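Local coordinates for annexin A8 (Homo sapiens, PDB 1W3W), which binds phospholipids in a calcium-dependent manner and acts as an anticoagulant by indirectly inhibiting the thromboplastin-specific complex of the blood coagulation cascade, at residues D24-T29 against I45-K50; R51-R56 against Y92-Y97; E84-A89 against N317-L322; A99-D104 against L276-V281. One frame throughout, in Å; residues are numbered along the deposited sequence.

Contact 1 (D24-T29 against I45-K50); sequences DPDAET and IDVLTK
Val47 lays its two methyl groups across Asp26 and Thr29, which lie one helical turn apart on helix 24-34. The two branches divide the work. CG1, anti to the backbone N (chi1 171°), rests on the root of the aspartate, with Val47 CG1 3.9 Å from Asp26 CB and almost as near to CG. CG2 meets the methyl group of the threonine, Val47 CG2 lying 3.9 Å from Thr29 CG2, and it also skirts the carboxylate, 4.1 Å from Asp26 OD2. Both helix 24-34 residues point their CB toward Val47, and the backbones come as near as 6.5 Å between Asp26 CA and Val47 CA. The side chain of Asp26 offers Val47 mainly its CB and CG, while its carboxylate is engaged elsewhere: OD1 forms a salt bridge with Arg51 NE, a little farther along the chain. The buried acid thus packs at its base and has its charge matched at its end. Cutting the valine back to an alanine removes both methyls and would probably open a gap beside Asp26 CB and leave the Thr29 methyl without its partner from helix 41-48. Val47 and Leu48 also touch Leu30, farther along helix 24-34, while Ala27 turns away to pack on helix 53-67. The contact joins the first two helices of annexin repeat 1, within the compact helical bundle that each repeat forms in the annexin fold.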
loop_
_atom_site.group_PDB
_atom_site.type_symbol
_atom_site.label_atom_id
_atom_site.label_comp_id
_atom_site.label_asym_id
_atom_site.label_seq_id
_atom_site.Cartn_x
_atom_site.Cartn_y
_atom_site.Cartn_z
ATOM N N ASP A 24 26.304 -13.987 6.445
ATOM C CA ASP A 24 27.220 -14.592 5.480
ATOM C C ASP A 24 26.761 -15.944 4.935
ATOM O O ASP A 24 26.806 -16.148 3.736
ATOM C CB ASP A 24 28.645 -14.700 6.066
ATOM C CG ASP A 24 29.330 -13.346 6.228
ATOM O OD1 ASP A 24 28.821 -12.306 5.739
ATOM O OD2 ASP A 24 30.407 -13.234 6.832
ATOM N N PRO A 25 26.325 -16.877 5.781
ATOM C CA PRO A 25 25.824 -18.167 5.282
ATOM C C PRO A 25 24.628 -18.040 4.348
ATOM O O PRO A 25 24.570 -18.734 3.352
ATOM C CB PRO A 25 25.402 -18.911 6.557
ATOM C CG PRO A 25 26.128 -18.238 7.674
ATOM C CD PRO A 25 26.330 -16.816 7.254
ATOM N N ASP A 26 23.686 -17.160 4.673
ATOM C CA ASP A 26 22.540 -16.921 3.797
ATOM C C ASP A 26 22.985 -16.392 2.421
ATOM O O ASP A 26 22.462 -16.805 1.395
ATOM C CB ASP A 26 21.567 -15.937 4.446
ATOM C CG ASP A 26 20.709 -16.580 5.533
ATOM O OD1 ASP A 26 20.225 -15.847 6.412
ATOM O OD2 ASP A 26 20.454 -17.796 5.587
ATOM N N ALA A 27 23.935 -15.472 2.412
ATOM C CA ALA A 27 24.480 -14.952 1.158
ATOM C C ALA A 27 25.077 -16.088 0.353
ATOM O O ALA A 27 24.876 -16.180 -0.846
ATOM C CB ALA A 27 25.535 -13.873 1.433
ATOM N N GLU A 28 25.804 -16.977 1.023
ATOM C CA GLU A 28 26.376 -18.145 0.361
ATOM C C GLU A 28 25.322 -19.108 -0.173
ATOM O O GLU A 28 25.481 -19.659 -1.255
ATOM C CB GLU A 28 27.329 -18.892 1.298
ATOM C CG GLU A 28 28.273 -19.819 0.551
ATOM C CD GLU A 28 29.153 -20.615 1.485
ATOM O OE1 GLU A 28 28.601 -21.312 2.354
ATOM O OE2 GLU A 28 30.391 -20.535 1.347
ATOM N N THR A 29 24.235 -19.302 0.564
ATOM C CA THR A 29 23.151 -20.116 0.060
ATOM C C THR A 29 22.585 -19.546 -1.238
ATOM O O THR A 29 22.339 -20.281 -2.178
ATOM C CB THR A 29 22.042 -20.213 1.102
ATOM O OG1 THR A 29 22.538 -20.883 2.255
ATOM C CG2 THR A 29 20.920 -21.108 0.612
ATOM N N ILE A 45 13.506 -18.927 -1.987
ATOM C CA ILE A 45 12.306 -18.773 -1.152
ATOM C C ILE A 45 12.643 -18.978 0.324
ATOM O O ILE A 45 12.274 -18.172 1.161
ATOM C CB ILE A 45 11.193 -19.763 -1.595
ATOM C CG1 ILE A 45 10.683 -19.420 -2.988
ATOM C CG2 ILE A 45 10.005 -19.779 -0.590
ATOM C CD1 ILE A 45 9.771 -20.493 -3.565
ATOM N N ASP A 46 13.389 -20.032 0.632
ATOM C CA ASP A 46 13.667 -20.415 2.015
ATOM C C ASP A 46 14.500 -19.395 2.752
ATOM O O ASP A 46 14.376 -19.281 3.947
ATOM C CB ASP A 46 14.374 -21.769 2.085
ATOM C CG ASP A 46 13.446 -22.929 1.771
ATOM O OD1 ASP A 46 12.227 -22.718 1.590
ATOM O OD2 ASP A 46 13.863 -24.090 1.669
ATOM N N VAL A 47 15.349 -18.649 2.049
ATOM C CA VAL A 47 16.120 -17.594 2.692
ATOM C C VAL A 47 15.314 -16.283 2.733
ATOM O O VAL A 47 15.079 -15.712 3.807
ATOM C CB VAL A 47 17.475 -17.374 1.975
ATOM C CG1 VAL A 47 18.187 -16.136 2.508
ATOM C CG2 VAL A 47 18.376 -18.601 2.127
ATOM N N LEU A 48 14.884 -15.794 1.577
ATOM C CA LEU A 48 14.373 -14.430 1.515
ATOM C C LEU A 48 12.997 -14.229 2.144
ATOM O O LEU A 48 12.745 -13.147 2.668
ATOM C CB LEU A 48 14.409 -13.899 0.085
ATOM C CG LEU A 48 15.834 -13.848 -0.459
ATOM C CD1 LEU A 48 15.818 -13.399 -1.896
ATOM C CD2 LEU A 48 16.719 -12.936 0.396
ATOM N N THR A 49 12.114 -15.227 2.098
ATOM C CA THR A 49 10.805 -15.104 2.777
ATOM C C THR A 49 10.815 -15.453 4.255
ATOM O O THR A 49 9.814 -15.231 4.920
ATOM C CB THR A 49 9.701 -15.950 2.113
ATOM O OG1 THR A 49 9.979 -17.352 2.285
ATOM C CG2 THR A 49 9.633 -15.699 0.623
ATOM N N LYS A 50 11.908 -16.012 4.769
ATOM C CA LYS A 50 12.015 -16.341 6.185
ATOM C C LYS A 50 12.927 -15.400 6.964
ATOM O O LYS A 50 13.108 -15.588 8.155
ATOM C CB LYS A 50 12.499 -17.791 6.365
ATOM C CG LYS A 50 11.509 -18.853 5.878
ATOM C CD LYS A 50 10.191 -18.781 6.638
ATOM C CE LYS A 50 9.159 -19.812 6.150
ATOM N NZ LYS A 50 7.766 -19.281 6.332
#

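Contact 2 (R51-R56 against Y92-Y97); sequences RSNTQR and YPPYRY
Asn53 reaches from the first turn of helix 53-67 to the chain that links annexin repeats 1 and 2. Its CB points toward that linker, and CG, lying anti to the backbone N (chi1 -174°), carries the amide straight across. There Asn53 CG comes to 3.7 Å from Pro94 CD, so the CD methylene of the proline abuts the amide carbon. The oxygen branch packs on the two prolines: Asn53 OD1 is 3.5 Å from Pro94 CD and 3.7 Å from Pro93 CA. Within its own helix the same oxygen accepts a hydrogen bond from Gln57 NE2, one turn on. The nitrogen branch carries the polar link, Asn53 ND2 donating to Tyr92 O over 2.8 Å with an N-H...O angle of 164°. The acceptor lies practically in the plane of the amide, whereas the donor stands tilted 34° from the plane of the tyrosine carbonyl. With both ends of the amide bonded, its rotation is probably fixed. A leucine in its place would probably leave Tyr92 O without this donor and deprive Gln57 of its acceptor.

The start of the helix is itself secured by a capping box between Ser52 and Gln55: Ser52 N donates to Gln55 OE1, and Gln55 N returns a weak bond to Ser52 OG. Asn53 N in turn donates to Glu285 OE2. Pro93 and Pro94 have no backbone N-H, so what the linker presents to Asn53 is a carbonyl acceptor and ring carbons; the amide answers with its N-H on the one and its oxygen side packed on the other.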
loop_
_atom_site.group_PDB
_atom_site.type_symbol
_atom_site.label_atom_id
_atom_site.label_comp_id
_atom_site.label_asym_id
_atom_site.label_seq_id
_atom_site.Cartn_x
_atom_site.Cartn_y
_atom_site.Cartn_z
ATOM N N ARG A 51 13.520 -14.412 6.310
ATOM C CA ARG A 51 14.299 -13.388 6.990
ATOM C C ARG A 51 13.557 -12.062 6.905
ATOM O O ARG A 51 12.769 -11.848 6.012
ATOM C CB ARG A 51 15.685 -13.237 6.356
ATOM C CG ARG A 51 16.546 -14.499 6.374
ATOM C CD ARG A 51 17.033 -14.946 7.762
ATOM N NE ARG A 51 17.889 -16.116 7.588
ATOM C CZ ARG A 51 17.492 -17.380 7.687
ATOM N NH1 ARG A 51 16.260 -17.698 8.069
ATOM N NH2 ARG A 51 18.362 -18.347 7.437
ATOM N N SER A 52 13.814 -11.169 7.840
ATOM C CA SER A 52 13.182 -9.856 7.840
ATOM C C SER A 52 13.819 -8.953 6.790
ATOM O O SER A 52 14.904 -9.231 6.279
ATOM C CB SER A 52 13.311 -9.227 9.220
ATOM O OG SER A 52 14.649 -8.840 9.478
ATOM N N ASN A 53 13.165 -7.838 6.504
ATOM C CA ASN A 53 13.663 -6.912 5.514
ATOM C C ASN A 53 15.075 -6.450 5.867
ATOM O O ASN A 53 15.962 -6.413 5.010
ATOM C CB ASN A 53 12.699 -5.736 5.369
ATOM C CG ASN A 53 13.081 -4.824 4.250
ATOM O OD1 ASN A 53 14.062 -4.102 4.357
ATOM N ND2 ASN A 53 12.332 -4.865 3.154
ATOM N N THR A 54 15.309 -6.143 7.141
ATOM C CA THR A 54 16.598 -5.617 7.550
ATOM C C THR A 54 17.672 -6.687 7.424
ATOM O O THR A 54 18.776 -6.394 6.986
ATOM C CB THR A 54 16.504 -5.010 8.970
ATOM O OG1 THR A 54 15.664 -3.843 8.901
ATOM C CG2 THR A 54 17.841 -4.455 9.420
ATOM N N GLN A 55 17.335 -7.927 7.758
ATOM C CA GLN A 55 18.242 -9.040 7.538
ATOM C C GLN A 55 18.562 -9.240 6.056
ATOM O O GLN A 55 19.705 -9.514 5.719
ATOM C CB GLN A 55 17.688 -10.332 8.120
ATOM C CG GLN A 55 17.660 -10.346 9.631
ATOM C CD GLN A 55 16.956 -11.559 10.189
ATOM O OE1 GLN A 55 16.002 -12.063 9.596
ATOM N NE2 GLN A 55 17.420 -12.031 11.351
ATOM N N ARG A 56 17.566 -9.094 5.183
ATOM C CA ARG A 56 17.816 -9.092 3.750
ATOM C C ARG A 56 18.824 -8.030 3.297
ATOM O O ARG A 56 19.613 -8.298 2.407
ATOM C CB ARG A 56 16.528 -8.897 2.956
ATOM C CG ARG A 56 15.551 -10.031 3.037
ATOM C CD ARG A 56 14.289 -9.767 2.185
ATOM N NE ARG A 56 13.175 -10.388 2.870
ATOM C CZ ARG A 56 12.072 -9.795 3.289
ATOM N NH1 ARG A 56 11.803 -8.517 3.034
ATOM N NH2 ARG A 56 11.203 -10.534 3.962
ATOM N N TYR A 92 13.633 -4.442 -1.534
ATOM C CA TYR A 92 13.587 -3.007 -1.304
ATOM C C TYR A 92 13.373 -2.697 0.173
ATOM O O TYR A 92 12.496 -3.278 0.821
ATOM C CB TYR A 92 12.485 -2.335 -2.149
ATOM C CG TYR A 92 12.938 -2.040 -3.556
ATOM C CD1 TYR A 92 12.969 -3.038 -4.512
ATOM C CD2 TYR A 92 13.350 -0.771 -3.926
ATOM C CE1 TYR A 92 13.405 -2.786 -5.806
ATOM C CE2 TYR A 92 13.784 -0.502 -5.222
ATOM C CZ TYR A 92 13.815 -1.519 -6.152
ATOM O OH TYR A 92 14.253 -1.285 -7.436
ATOM N N PRO A 93 14.142 -1.757 0.713
ATOM C CA PRO A 93 13.839 -1.255 2.053
ATOM C C PRO A 93 12.454 -0.593 2.059
ATOM O O PRO A 93 11.979 -0.129 1.012
ATOM C CB PRO A 93 14.942 -0.217 2.319
ATOM C CG PRO A 93 15.978 -0.434 1.286
ATOM C CD PRO A 93 15.311 -1.088 0.113
ATOM N N PRO A 94 11.810 -0.534 3.210
ATOM C CA PRO A 94 10.581 0.250 3.340
ATOM C C PRO A 94 10.790 1.712 2.894
ATOM O O PRO A 94 11.901 2.240 2.996
ATOM C CB PRO A 94 10.266 0.179 4.837
ATOM C CG PRO A 94 11.370 -0.505 5.466
ATOM C CD PRO A 94 12.194 -1.188 4.466
ATOM N N TYR A 95 9.731 2.319 2.362
ATOM C CA TYR A 95 9.714 3.709 1.895
ATOM C C TYR A 95 10.341 3.857 0.529
ATOM O O TYR A 95 9.741 4.450 -0.365
ATOM C CB TYR A 95 10.310 4.696 2.929
ATOM C CG TYR A 95 9.831 4.402 4.328
ATOM C CD1 TYR A 95 8.487 4.128 4.574
ATOM C CD2 TYR A 95 10.726 4.330 5.395
ATOM C CE1 TYR A 95 8.040 3.813 5.839
ATOM C CE2 TYR A 95 10.283 4.013 6.665
ATOM C CZ TYR A 95 8.944 3.756 6.879
ATOM O OH TYR A 95 8.500 3.440 8.136
ATOM N N ARG A 96 11.526 3.315 0.343
ATOM C CA ARG A 96 12.079 3.173 -0.991
ATOM C C ARG A 96 11.222 2.267 -1.857
ATOM O O ARG A 96 11.077 2.529 -3.047
ATOM C CB ARG A 96 13.517 2.653 -0.932
ATOM C CG ARG A 96 14.451 3.643 -0.281
ATOM C CD ARG A 96 15.929 3.402 -0.543
ATOM N NE ARG A 96 16.177 3.131 -1.961
ATOM C CZ ARG A 96 17.269 2.548 -2.445
ATOM N NH1 ARG A 96 18.259 2.169 -1.639
ATOM N NH2 ARG A 96 17.370 2.342 -3.754
ATOM N N TYR A 97 10.611 1.240 -1.264
ATOM C CA TYR A 97 9.720 0.355 -2.008
ATOM C C TYR A 97 8.514 1.105 -2.563
ATOM O O TYR A 97 8.210 1.014 -3.754
ATOM C CB TYR A 97 9.227 -0.792 -1.124
ATOM C CG TYR A 97 8.290 -1.724 -1.844
ATOM C CD1 TYR A 97 8.613 -2.235 -3.105
ATOM C CD2 TYR A 97 7.087 -2.113 -1.269
ATOM C CE1 TYR A 97 7.758 -3.098 -3.762
ATOM C CE2 TYR A 97 6.238 -2.987 -1.919
ATOM C CZ TYR A 97 6.571 -3.469 -3.169
ATOM O OH TYR A 97 5.711 -4.331 -3.820
#

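Contact 3 (E84-A89 against N317-L322); sequences ERLIVA and NALLSL
Leu86 fits its forked end against three residues of the segment 317-322 on helix 313-323, and both prongs are used. CD2 makes the closest approach, with Leu86 CD2 3.6 Å from Ala318 CB, where the alanine's small side chain lets the leucine come in close to the opposing helix. The same methyl also touches Leu319, with 3.9 Å between Leu86 CD2 and Leu319 CD2. The other prong, Leu86 CD1, lies 4.0 Å from Leu322 CD1, one turn beyond Ala318, the two leucines sliding past each other in opposite directions.

CG of Leu86 is anti to its backbone N (chi1 174°), which sends the branched end out toward the partner helix; Leu319 starts off to the side, and its end swings back to meet it. Every touching atom is carbon, and the interface is held by apolar packing. The short helical segments run 10.7 Å apart at closest approach, inclined at 35° in roughly the same direction.

The Leu319 side chain is about 7 Å from that of Met266, a calcium ligand. The contact brings helix 81-91 of annexin repeat 1 against helix 313-323 of repeat 4, pairing the two repeats into one module as in other annexins. Farther out, Leu86 also packs on Val281 and Leu319 on Leu276, both from helix 273-283, while Ile45 of helix 41-48 touches Ala318.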
loop_
_atom_site.group_PDB
_atom_site.type_symbol
_atom_site.label_atom_id
_atom_site.label_comp_id
_atom_site.label_asym_id
_atom_site.label_seq_id
_atom_site.Cartn_x
_atom_site.Cartn_y
_atom_site.Cartn_z
ATOM N N GLU A 84 9.935 -13.332 -9.977
ATOM C CA GLU A 84 10.924 -12.255 -9.946
ATOM C C GLU A 84 10.375 -10.952 -9.353
ATOM O O GLU A 84 11.060 -10.285 -8.576
ATOM C CB GLU A 84 11.461 -11.977 -11.352
ATOM C CG GLU A 84 12.577 -10.943 -11.383
ATOM C CD GLU A 84 12.133 -9.552 -11.795
ATOM O OE1 GLU A 84 12.999 -8.662 -11.807
ATOM O OE2 GLU A 84 10.942 -9.328 -12.103
ATOM N N ARG A 85 9.159 -10.575 -9.711
ATOM C CA ARG A 85 8.611 -9.312 -9.223
ATOM C C ARG A 85 8.477 -9.341 -7.703
ATOM O O ARG A 85 8.758 -8.359 -7.039
ATOM C CB ARG A 85 7.248 -9.021 -9.832
ATOM C CG ARG A 85 7.292 -8.351 -11.203
ATOM C CD ARG A 85 6.056 -7.470 -11.482
ATOM N NE ARG A 85 4.926 -8.251 -11.966
ATOM C CZ ARG A 85 3.648 -7.848 -11.971
ATOM N NH1 ARG A 85 3.289 -6.653 -11.501
ATOM N NH2 ARG A 85 2.722 -8.663 -12.446
ATOM N N LEU A 86 8.021 -10.472 -7.173
ATOM C CA LEU A 86 7.837 -10.636 -5.735
ATOM C C LEU A 86 9.153 -10.638 -4.980
ATOM O O LEU A 86 9.286 -9.966 -3.956
ATOM C CB LEU A 86 7.072 -11.925 -5.439
ATOM C CG LEU A 86 6.924 -12.287 -3.961
ATOM C CD1 LEU A 86 6.097 -11.241 -3.183
ATOM C CD2 LEU A 86 6.296 -13.637 -3.862
ATOM N N ILE A 87 10.116 -11.413 -5.467
ATOM C CA ILE A 87 11.398 -11.545 -4.789
ATOM C C ILE A 87 12.118 -10.204 -4.790
ATOM O O ILE A 87 12.703 -9.821 -3.787
ATOM C CB ILE A 87 12.266 -12.659 -5.446
ATOM C CG1 ILE A 87 11.628 -14.039 -5.240
ATOM C CG2 ILE A 87 13.662 -12.669 -4.897
ATOM C CD1 ILE A 87 11.586 -14.521 -3.802
ATOM N N VAL A 88 12.052 -9.474 -5.902
ATOM C CA VAL A 88 12.750 -8.191 -5.992
ATOM C C VAL A 88 12.078 -7.176 -5.076
ATOM O O VAL A 88 12.752 -6.372 -4.440
ATOM C CB VAL A 88 12.790 -7.660 -7.454
ATOM C CG1 VAL A 88 13.161 -6.198 -7.495
ATOM C CG2 VAL A 88 13.790 -8.468 -8.265
ATOM N N ALA A 89 10.745 -7.226 -5.002
ATOM C CA ALA A 89 9.983 -6.378 -4.091
ATOM C C ALA A 89 10.438 -6.560 -2.634
ATOM O O ALA A 89 10.579 -5.589 -1.908
ATOM C CB ALA A 89 8.488 -6.653 -4.212
ATOM N N ASN A 317 4.209 -20.341 -3.971
ATOM C CA ASN A 317 4.857 -20.896 -2.800
ATOM C C ASN A 317 5.590 -19.837 -2.000
ATOM O O ASN A 317 5.620 -19.900 -0.777
ATOM C CB ASN A 317 5.776 -22.045 -3.185
ATOM C CG ASN A 317 5.000 -23.281 -3.614
ATOM O OD1 ASN A 317 3.899 -23.553 -3.107
ATOM N ND2 ASN A 317 5.555 -24.025 -4.564
ATOM N N ALA A 318 6.145 -18.848 -2.690
ATOM C CA ALA A 318 6.775 -17.723 -2.033
ATOM C C ALA A 318 5.726 -16.879 -1.299
ATOM O O ALA A 318 5.958 -16.452 -0.181
ATOM C CB ALA A 318 7.534 -16.868 -3.049
ATOM N N LEU A 319 4.581 -16.623 -1.923
ATOM C CA LEU A 319 3.528 -15.837 -1.263
ATOM C C LEU A 319 3.054 -16.527 0.004
ATOM O O LEU A 319 2.893 -15.884 1.047
ATOM C CB LEU A 319 2.338 -15.593 -2.183
ATOM C CG LEU A 319 2.486 -14.511 -3.252
ATOM C CD1 LEU A 319 1.322 -14.565 -4.184
ATOM C CD2 LEU A 319 2.579 -13.139 -2.626
ATOM N N LEU A 320 2.849 -17.841 -0.078
ATOM C CA LEU A 320 2.364 -18.604 1.069
ATOM C C LEU A 320 3.401 -18.662 2.181
ATOM O O LEU A 320 3.042 -18.644 3.339
ATOM C CB LEU A 320 1.936 -20.025 0.635
ATOM C CG LEU A 320 0.708 -20.111 -0.281
ATOM C CD1 LEU A 320 0.466 -21.566 -0.758
ATOM C CD2 LEU A 320 -0.533 -19.599 0.436
ATOM N N SER A 321 4.686 -18.706 1.831
ATOM C CA SER A 321 5.768 -18.699 2.819
ATOM C C SER A 321 5.759 -17.383 3.602
ATOM O O SER A 321 5.920 -17.379 4.821
ATOM C CB SER A 321 7.112 -18.933 2.135
ATOM O OG SER A 321 8.168 -19.044 3.068
ATOM N N LEU A 322 5.516 -16.276 2.898
ATOM C CA LEU A 322 5.433 -14.947 3.507
ATOM C C LEU A 322 4.229 -14.803 4.417
ATOM O O LEU A 322 4.332 -14.277 5.514
ATOM C CB LEU A 322 5.311 -13.879 2.417
ATOM C CG LEU A 322 6.591 -13.302 1.850
ATOM C CD1 LEU A 322 6.221 -12.413 0.675
ATOM C CD2 LEU A 322 7.362 -12.522 2.915
#

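Contact 4 (A99-D104 against L276-V281); sequences AKELHD and LIRNIV
A single salt bridge between two helices, partly buried and near the middle of the molecule, joins annexin repeat 2 to repeat 4. Arg278 NH1 donates to Glu101 OE2 over 3.1 Å at an N-H...O angle of 162°. The carboxylate oxygen sits at the edge of the guanidinium, practically in its plane, and is met nearly along its own C-O axis, although the two planes are 31° apart. The chains also touch below their charged ends: Glu101 CG packs 3.7 Å from Arg278 CD, and Glu101 OE2 lies 3.5 Å from that same methylene. A bend at chi3 (53°) turns the arginine head back toward the acid, and the glutamate folds at chi2 to meet it.

Glu101 is not the arginine's main partner, for Arg278 NE forms a salt bridge with Glu118 of helix 113-122, and NH2 gives a weak bond to Thr275. The guanidinium thus pairs with two acids, which would probably favour its charged form. This charge network is consistent with the hydrophilic channel between the two modules of annexins. Helix 273-283 meets helices 96-107 and 113-122 of repeat 2 along one side, while its Ile277 and Val281 pack on helix 81-91 of repeat 1 along another.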
loop_
_atom_site.group_PDB
_atom_site.type_symbol
_atom_site.label_atom_id
_atom_site.label_comp_id
_atom_site.label_asym_id
_atom_site.label_seq_id
_atom_site.Cartn_x
_atom_site.Cartn_y
_atom_site.Cartn_z
ATOM N N ALA A 99 8.179 4.339 -2.964
ATOM C CA ALA A 99 8.686 5.297 -3.947
ATOM C C ALA A 99 8.859 4.656 -5.325
ATOM O O ALA A 99 8.520 5.272 -6.337
ATOM C CB ALA A 99 9.983 5.892 -3.484
ATOM N N LYS A 100 9.373 3.434 -5.365
ATOM C CA LYS A 100 9.512 2.702 -6.616
ATOM C C LYS A 100 8.147 2.399 -7.230
ATOM O O LYS A 100 7.952 2.600 -8.426
ATOM C CB LYS A 100 10.296 1.407 -6.417
ATOM C CG LYS A 100 10.472 0.553 -7.702
ATOM C CD LYS A 100 10.003 -0.880 -7.485
ATOM C CE LYS A 100 10.508 -1.831 -8.586
ATOM N NZ LYS A 100 10.088 -1.391 -9.944
ATOM N N GLU A 101 7.203 1.927 -6.416
ATOM C CA GLU A 101 5.853 1.660 -6.893
ATOM C C GLU A 101 5.181 2.916 -7.465
ATOM O O GLU A 101 4.508 2.846 -8.490
ATOM C CB GLU A 101 4.998 1.057 -5.776
ATOM C CG GLU A 101 5.407 -0.355 -5.411
ATOM C CD GLU A 101 5.091 -1.357 -6.503
ATOM O OE1 GLU A 101 6.016 -2.061 -6.937
ATOM O OE2 GLU A 101 3.924 -1.448 -6.925
ATOM N N LEU A 102 5.354 4.050 -6.801
ATOM C CA LEU A 102 4.750 5.302 -7.259
ATOM C C LEU A 102 5.376 5.758 -8.594
ATOM O O LEU A 102 4.674 6.191 -9.511
ATOM C CB LEU A 102 4.910 6.399 -6.201
ATOM C CG LEU A 102 4.067 6.238 -4.931
ATOM C CD1 LEU A 102 4.570 7.151 -3.821
ATOM C CD2 LEU A 102 2.590 6.504 -5.205
ATOM N N HIS A 103 6.696 5.641 -8.690
ATOM C CA HIS A 103 7.422 5.960 -9.932
ATOM C C HIS A 103 6.938 5.086 -11.077
ATOM O O HIS A 103 6.641 5.597 -12.157
ATOM C CB HIS A 103 8.922 5.759 -9.739
ATOM C CG HIS A 103 9.763 6.196 -10.906
ATOM N ND1 HIS A 103 10.145 7.508 -11.102
ATOM C CD2 HIS A 103 10.327 5.488 -11.914
ATOM C CE1 HIS A 103 10.908 7.588 -12.180
ATOM N NE2 HIS A 103 11.031 6.376 -12.692
ATOM N N ASP A 104 6.861 3.776 -10.835
ATOM C CA ASP A 104 6.376 2.836 -11.830
ATOM C C ASP A 104 4.949 3.159 -12.260
ATOM O O ASP A 104 4.598 2.962 -13.418
ATOM C CB ASP A 104 6.401 1.395 -11.321
ATOM C CG ASP A 104 7.793 0.817 -11.221
ATOM O OD1 ASP A 104 8.783 1.472 -11.635
ATOM O OD2 ASP A 104 7.983 -0.294 -10.690
ATOM N N LEU A 276 -1.555 -7.472 -5.237
ATOM C CA LEU A 276 -1.311 -8.575 -4.314
ATOM C C LEU A 276 0.108 -8.515 -3.733
ATOM O O LEU A 276 0.303 -8.564 -2.525
ATOM C CB LEU A 276 -1.538 -9.898 -5.056
ATOM C CG LEU A 276 -1.455 -11.225 -4.309
ATOM C CD1 LEU A 276 -2.452 -11.309 -3.167
ATOM C CD2 LEU A 276 -1.714 -12.338 -5.314
ATOM N N ILE A 277 1.099 -8.393 -4.603
ATOM C CA ILE A 277 2.491 -8.335 -4.188
ATOM C C ILE A 277 2.741 -7.155 -3.262
ATOM O O ILE A 277 3.285 -7.318 -2.173
ATOM C CB ILE A 277 3.410 -8.272 -5.428
ATOM C CG1 ILE A 277 3.442 -9.651 -6.123
ATOM C CG2 ILE A 277 4.805 -7.777 -5.043
ATOM C CD1 ILE A 277 4.020 -9.645 -7.527
ATOM N N ARG A 278 2.330 -5.965 -3.686
ATOM C CA ARG A 278 2.644 -4.737 -2.968
ATOM C C ARG A 278 2.069 -4.715 -1.564
ATOM O O ARG A 278 2.737 -4.315 -0.610
ATOM C CB ARG A 278 2.140 -3.522 -3.757
ATOM C CG ARG A 278 2.515 -2.176 -3.153
ATOM C CD ARG A 278 2.069 -0.977 -4.001
ATOM N NE ARG A 278 0.649 -1.077 -4.305
ATOM C CZ ARG A 278 0.123 -1.447 -5.475
ATOM N NH1 ARG A 278 0.871 -1.754 -6.511
ATOM N NH2 ARG A 278 -1.185 -1.530 -5.597
ATOM N N ASN A 279 0.830 -5.154 -1.428
ATOM C CA ASN A 279 0.181 -5.136 -0.133
ATOM C C ASN A 279 0.699 -6.191 0.820
ATOM O O ASN A 279 0.871 -5.908 2.007
ATOM C CB ASN A 279 -1.332 -5.180 -0.317
ATOM C CG ASN A 279 -1.856 -3.869 -0.824
ATOM O OD1 ASN A 279 -2.102 -3.688 -2.022
ATOM N ND2 ASN A 279 -1.956 -2.916 0.067
ATOM N N ILE A 280 0.987 -7.392 0.314
ATOM C CA ILE A 280 1.562 -8.433 1.161
ATOM C C ILE A 280 2.976 -8.040 1.589
ATOM O O ILE A 280 3.321 -8.148 2.760
ATOM C CB ILE A 280 1.531 -9.821 0.463
ATOM C CG1 ILE A 280 0.091 -10.350 0.505
ATOM C CG2 ILE A 280 2.483 -10.801 1.149
ATOM C CD1 ILE A 280 -0.101 -11.693 -0.093
ATOM N N VAL A 281 3.777 -7.567 0.644
ATOM C CA VAL A 281 5.150 -7.226 0.937
ATOM C C VAL A 281 5.246 -6.042 1.898
ATOM O O VAL A 281 5.972 -6.119 2.881
ATOM C CB VAL A 281 5.949 -6.955 -0.343
ATOM C CG1 VAL A 281 7.301 -6.322 -0.014
ATOM C CG2 VAL A 281 6.146 -8.264 -1.121
#

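From the N terminus, contact 1 closes a short loop inside annexin repeat 1, and contact 2 opens straight after it, running through the rest of that repeat to the linker into repeat 2. Leu48 O and Arg56 NE join the two, probably by a hydrogen bond. Contact 3 opens at 84-89, before contact 2 has closed, so these two cross, and it reaches almost to the C terminus. Contact 4 opens and closes within that long span. Tyr97 of contact 2 packs on both Ala89 and Arg278, while Ser321 of contact 3 bonds to Thr49 and Lys50. Contacts 3 and 4 and Tyr97 thus bring repeats 1, 2 and 4 together, with helix 273-283 common to them.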